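Local coordinates for uncharacterized protein (Pseudomonas aeruginosa, PDB 4O5P) that probably hydrolyses membrane phospholipids as the type VI secretion effector Tle1, built on an alpha/beta-hydrolase-like catalytic domain, at residues A[20-24]-A[25-29]; A[441-444]-A[445-449]. All blocks are in the same frame, centred on the assembly; numbering follows the deposited sequence.

Contact 1. Residues A[20-24]-A[25-29]; sequences LTYDS and KKLSE
K26 folds back onto T21 and L27 packs against Y22 in a local contact at the start of helix 24-34, where the loop after strand 7-10 runs into its first turn on the protein surface. The lysine end makes a hydrogen bond to the loop: NZ donates to T21 O at 2.8 Å, approaching nearly head-on to the carbonyl, with a C=O...N angle of 169°. Its chain runs extended as far as CD, and the bend at chi3 (-78°) then turns CE and NZ back over the loop while CD rests 3.5 Å from Y22 CB. Beside it the two methyls of L27 divide the tyrosine: CD1 lies 3.5 Å from Y22 CD1, and CD2 sits against CB and CG. The approach is oblique. Both K26 and L27 also touch F415 of helix 403-416, and Y22 leans on V423 and P424.

D23 takes the N-cap position, yet its carboxylate makes no capping bond to the helix. A water stands in between instead, donating to D23 OD1 and accepting from K25 N at 2.8 Å. The regular helical pattern starts with L27 N donating to D23 O. At the next residue, S24 O accepts two bonds, from S28 N and from S28 OG at 2.7 Å, arriving from opposite faces of the carbonyl plane. The S28 hydroxyl gets there because chi1 (-76°) places OG beside its own backbone N, a common way for a helical serine to bond the carbonyl four residues earlier.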
loop_
_atom_site.group_PDB
_atom_site.type_symbol
_atom_site.label_atom_id
_atom_site.label_comp_id
_atom_site.label_asym_id
_atom_site.label_seq_id
_atom_site.Cartn_x
_atom_site.Cartn_y
_atom_site.Cartn_z
ATOM N N LEU A 20 11.756 3.942 -22.830
ATOM C CA LEU A 20 12.100 5.355 -22.640
ATOM C C LEU A 20 12.662 6.063 -23.893
ATOM O O LEU A 20 12.924 7.272 -23.874
ATOM C CB LEU A 20 13.022 5.538 -21.433
ATOM C CG LEU A 20 12.243 5.805 -20.137
ATOM C CD1 LEU A 20 11.578 4.535 -19.602
ATOM C CD2 LEU A 20 13.115 6.436 -19.074
ATOM N N THR A 21 12.823 5.316 -24.980
ATOM C CA THR A 21 13.239 5.901 -26.252
ATOM C C THR A 21 12.105 6.755 -26.812
ATOM O O THR A 21 10.939 6.519 -26.503
ATOM C CB THR A 21 13.581 4.807 -27.259
ATOM O OG1 THR A 21 12.502 3.867 -27.309
ATOM C CG2 THR A 21 14.847 4.071 -26.834
ATOM N N TYR A 22 12.423 7.748 -27.632
ATOM C CA TYR A 22 11.362 8.616 -28.132
ATOM C C TYR A 22 11.529 9.118 -29.552
ATOM O O TYR A 22 12.634 9.168 -30.085
ATOM C CB TYR A 22 11.156 9.816 -27.209
ATOM C CG TYR A 22 12.404 10.608 -26.921
ATOM C CD1 TYR A 22 12.805 11.656 -27.753
ATOM C CD2 TYR A 22 13.171 10.325 -25.800
ATOM C CE1 TYR A 22 13.949 12.386 -27.476
ATOM C CE2 TYR A 22 14.307 11.056 -25.512
ATOM C CZ TYR A 22 14.694 12.077 -26.349
ATOM O OH TYR A 22 15.838 12.777 -26.035
ATOM N N ASP A 23 10.396 9.499 -30.135
ATOM C CA ASP A 23 10.313 10.083 -31.466
ATOM C C ASP A 23 9.840 11.523 -31.293
ATOM O O ASP A 23 9.174 11.833 -30.306
ATOM C CB ASP A 23 9.269 9.316 -32.272
ATOM C CG ASP A 23 9.759 8.934 -33.636
ATOM O OD1 ASP A 23 10.463 9.761 -34.256
ATOM O OD2 ASP A 23 9.446 7.811 -34.089
ATOM N N SER A 24 10.163 12.405 -32.238
ATOM C CA SER A 24 9.673 13.781 -32.149
ATOM C C SER A 24 8.149 13.784 -32.269
ATOM O O SER A 24 7.477 14.673 -31.744
ATOM C CB SER A 24 10.322 14.685 -33.204
ATOM O OG SER A 24 9.827 14.407 -34.500
ATOM N N LYS A 25 7.613 12.771 -32.948
ATOM C CA LYS A 25 6.170 12.567 -33.007
ATOM C C LYS A 25 5.627 12.153 -31.635
ATOM O O LYS A 25 4.597 12.662 -31.198
ATOM C CB LYS A 25 5.809 11.513 -34.061
ATOM C CG LYS A 25 4.310 11.249 -34.185
ATOM C CD LYS A 25 3.997 10.261 -35.303
ATOM C CE LYS A 25 2.502 10.205 -35.581
ATOM N NZ LYS A 25 1.973 11.490 -36.121
ATOM N N LYS A 26 6.314 11.228 -30.966
ATOM C CA LYS A 26 5.881 10.756 -29.643
ATOM C C LYS A 26 5.757 11.930 -28.670
ATOM O O LYS A 26 4.742 12.082 -27.951
ATOM C CB LYS A 26 6.862 9.706 -29.088
ATOM C CG LYS A 26 6.877 9.639 -27.558
ATOM C CD LYS A 26 7.886 8.640 -27.001
ATOM C CE LYS A 26 7.376 7.208 -27.093
ATOM N NZ LYS A 26 8.162 6.252 -26.232
ATOM N N LEU A 27 6.792 12.766 -28.675
ATOM C CA LEU A 27 6.860 13.919 -27.790
ATOM C C LEU A 27 5.777 14.909 -28.191
ATOM O O LEU A 27 5.087 15.491 -27.325
ATOM C CB LEU A 27 8.239 14.572 -27.881
ATOM C CG LEU A 27 9.485 13.683 -27.783
ATOM C CD1 LEU A 27 10.768 14.506 -27.847
ATOM C CD2 LEU A 27 9.462 12.858 -26.508
ATOM N N SER A 28 5.633 15.089 -29.509
ATOM C CA SER A 28 4.626 15.989 -30.055
ATOM C C SER A 28 3.258 15.607 -29.522
ATOM O O SER A 28 2.509 16.462 -29.082
ATOM C CB SER A 28 4.620 15.964 -31.589
ATOM O OG SER A 28 5.709 16.695 -32.114
ATOM N N GLU A 29 2.954 14.312 -29.523
ATOM C CA GLU A 29 1.636 13.840 -29.107
ATOM C C GLU A 29 1.390 13.972 -27.613
ATOM O O GLU A 29 0.266 14.287 -27.181
ATOM C CB GLU A 29 1.435 12.390 -29.525
ATOM C CG GLU A 29 1.417 12.196 -31.020
ATOM C CD GLU A 29 1.128 10.767 -31.397
ATOM O OE1 GLU A 29 0.499 10.060 -30.581
ATOM O OE2 GLU A 29 1.531 10.354 -32.502
HETATM O O HOH W 1 8.960 11.657 -35.171
#

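Contact 2. Residues A[441-444]-A[445-449]; sequences PKIE and AEFSV
E446 lies alongside I443 at the last turn of helix 441-445, its side chain turned back over the carbonyls of K442 and I443. CB lies 3.3 Å from I443 O, and CG, beside the backbone N at chi1 -77°, comes within 3.4 Å of K442 O. From there the chain is extended, running next to I443 with both side chains pointing the same way. At the tip OE1 stands 3.9 Å from I443 CD1, and its hydrogen bond goes to H97 ND1 at the end of helix 91-97. OE2 is turned toward K442, whose NZ remains 5.3 Å away, too far for a salt bridge.

The backbone records the helix running out. A445 N makes a sound bond to P441 O, but E446 N is shared weakly between K442 O and I443 O. F447 N then bonds E444 O three residues back at 3.1 Å, standing well above the carbonyl plane, and A445 to S448 form a type I beta turn. The F447 ring presents its edge to I443 O, with CD1 3.2 Å from that oxygen and in the ring plane, while helix 403-416 supplies L407 and Y411 as further neighbours.

An aromatic C-H edge bears a slight positive charge, so its approach to I443 O is probably mildly favourable for a carbonyl that E446 N holds weakly.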
loop_
_atom_site.group_PDB
_atom_site.type_symbol
_atom_site.label_atom_id
_atom_site.label_comp_id
_atom_site.label_asym_id
_atom_site.label_seq_id
_atom_site.Cartn_x
_atom_site.Cartn_y
_atom_site.Cartn_z
ATOM N N PRO A 441 21.058 13.439 -15.721
ATOM C CA PRO A 441 21.667 12.104 -15.635
ATOM C C PRO A 441 21.167 11.214 -14.486
ATOM O O PRO A 441 20.816 10.063 -14.754
ATOM C CB PRO A 441 23.151 12.423 -15.447
ATOM C CG PRO A 441 23.341 13.683 -16.216
ATOM C CD PRO A 441 22.066 14.470 -16.042
ATOM N N LYS A 442 21.142 11.730 -13.255
ATOM C CA LYS A 442 20.729 10.961 -12.080
ATOM C C LYS A 442 19.363 10.263 -12.263
ATOM O O LYS A 442 19.194 9.052 -11.978
ATOM C CB LYS A 442 20.677 11.892 -10.859
ATOM C CG LYS A 442 20.603 11.140 -9.528
ATOM C CD LYS A 442 20.093 12.002 -8.371
ATOM C CE LYS A 442 20.052 11.194 -7.063
ATOM N NZ LYS A 442 21.394 10.672 -6.655
ATOM N N ILE A 443 18.401 11.043 -12.746
ATOM C CA ILE A 443 17.025 10.596 -12.913
ATOM C C ILE A 443 16.897 9.628 -14.086
ATOM O O ILE A 443 16.156 8.636 -14.016
ATOM C CB ILE A 443 16.076 11.795 -13.106
ATOM C CG1 ILE A 443 16.285 12.833 -12.001
ATOM C CG2 ILE A 443 14.618 11.333 -13.172
ATOM C CD1 ILE A 443 16.278 12.258 -10.586
ATOM N N GLU A 444 17.611 9.909 -15.171
ATOM C CA GLU A 444 17.675 8.957 -16.270
ATOM C C GLU A 444 18.244 7.613 -15.789
ATOM O O GLU A 444 17.770 6.549 -16.177
ATOM C CB GLU A 444 18.494 9.526 -17.433
ATOM C CG GLU A 444 18.812 8.492 -18.517
ATOM C CD GLU A 444 18.980 9.100 -19.905
ATOM O OE1 GLU A 444 19.151 10.334 -20.008
ATOM O OE2 GLU A 444 18.921 8.332 -20.895
ATOM N N ALA A 445 19.239 7.660 -14.912
ATOM C CA ALA A 445 19.841 6.424 -14.424
ATOM C C ALA A 445 18.879 5.729 -13.476
ATOM O O ALA A 445 18.999 4.524 -13.237
ATOM C CB ALA A 445 21.170 6.697 -13.739
ATOM N N GLU A 446 17.924 6.482 -12.931
ATOM C CA GLU A 446 16.926 5.862 -12.060
ATOM C C GLU A 446 15.959 4.962 -12.824
ATOM O O GLU A 446 15.195 4.207 -12.213
ATOM C CB GLU A 446 16.171 6.914 -11.233
ATOM C CG GLU A 446 16.962 7.463 -10.049
ATOM C CD GLU A 446 16.128 8.358 -9.137
ATOM O OE1 GLU A 446 14.991 8.698 -9.511
ATOM O OE2 GLU A 446 16.617 8.722 -8.042
ATOM N N PHE A 447 15.994 5.040 -14.152
ATOM C CA PHE A 447 15.087 4.278 -15.004
ATOM C C PHE A 447 15.811 3.203 -15.823
ATOM O O PHE A 447 15.210 2.603 -16.718
ATOM C CB PHE A 447 14.328 5.217 -15.953
ATOM C CG PHE A 447 13.188 5.971 -15.301
ATOM C CD1 PHE A 447 13.434 7.050 -14.464
ATOM C CD2 PHE A 447 11.873 5.596 -15.534
ATOM C CE1 PHE A 447 12.385 7.736 -13.866
ATOM C CE2 PHE A 447 10.811 6.275 -14.938
ATOM C CZ PHE A 447 11.065 7.344 -14.109
ATOM N N SER A 448 17.089 2.964 -15.526
ATOM C CA SER A 448 17.895 1.997 -16.291
ATOM C C SER A 448 17.396 0.550 -16.197
ATOM O O SER A 448 17.059 0.065 -15.112
ATOM C CB SER A 448 19.351 2.019 -15.819
ATOM O OG SER A 448 20.026 3.176 -16.255
ATOM N N VAL A 449 17.359 -0.133 -17.339
ATOM C CA VAL A 449 17.112 -1.577 -17.377
ATOM C C VAL A 449 18.221 -2.244 -18.178
ATOM O O VAL A 449 18.503 -1.831 -19.300
ATOM C CB VAL A 449 15.776 -1.905 -18.061
ATOM C CG1 VAL A 449 15.657 -3.414 -18.324
ATOM C CG2 VAL A 449 14.632 -1.419 -17.229
#

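Contact 1 comes first along the chain, at the start of helix 24-34, and contact 2 follows some 400 residues later, where helix 441-445 gives way to the loop before helix 451-463. Their centres are about 18 Å apart, on the same side of the chain's centre, and they meet directly where L20 CD2 packs 3.6 Å from F447 CB. Helix 403-416 serves both: Y411 touches L20 and F447, Q408 touches L20 and bonds F447 O, and F415 receives K26 and L27. The N-terminal segment and the region after helix 403-416 are thus brought together on one surface patch, through opposite helix ends: a beginning in 20-29, an ending in 441-449.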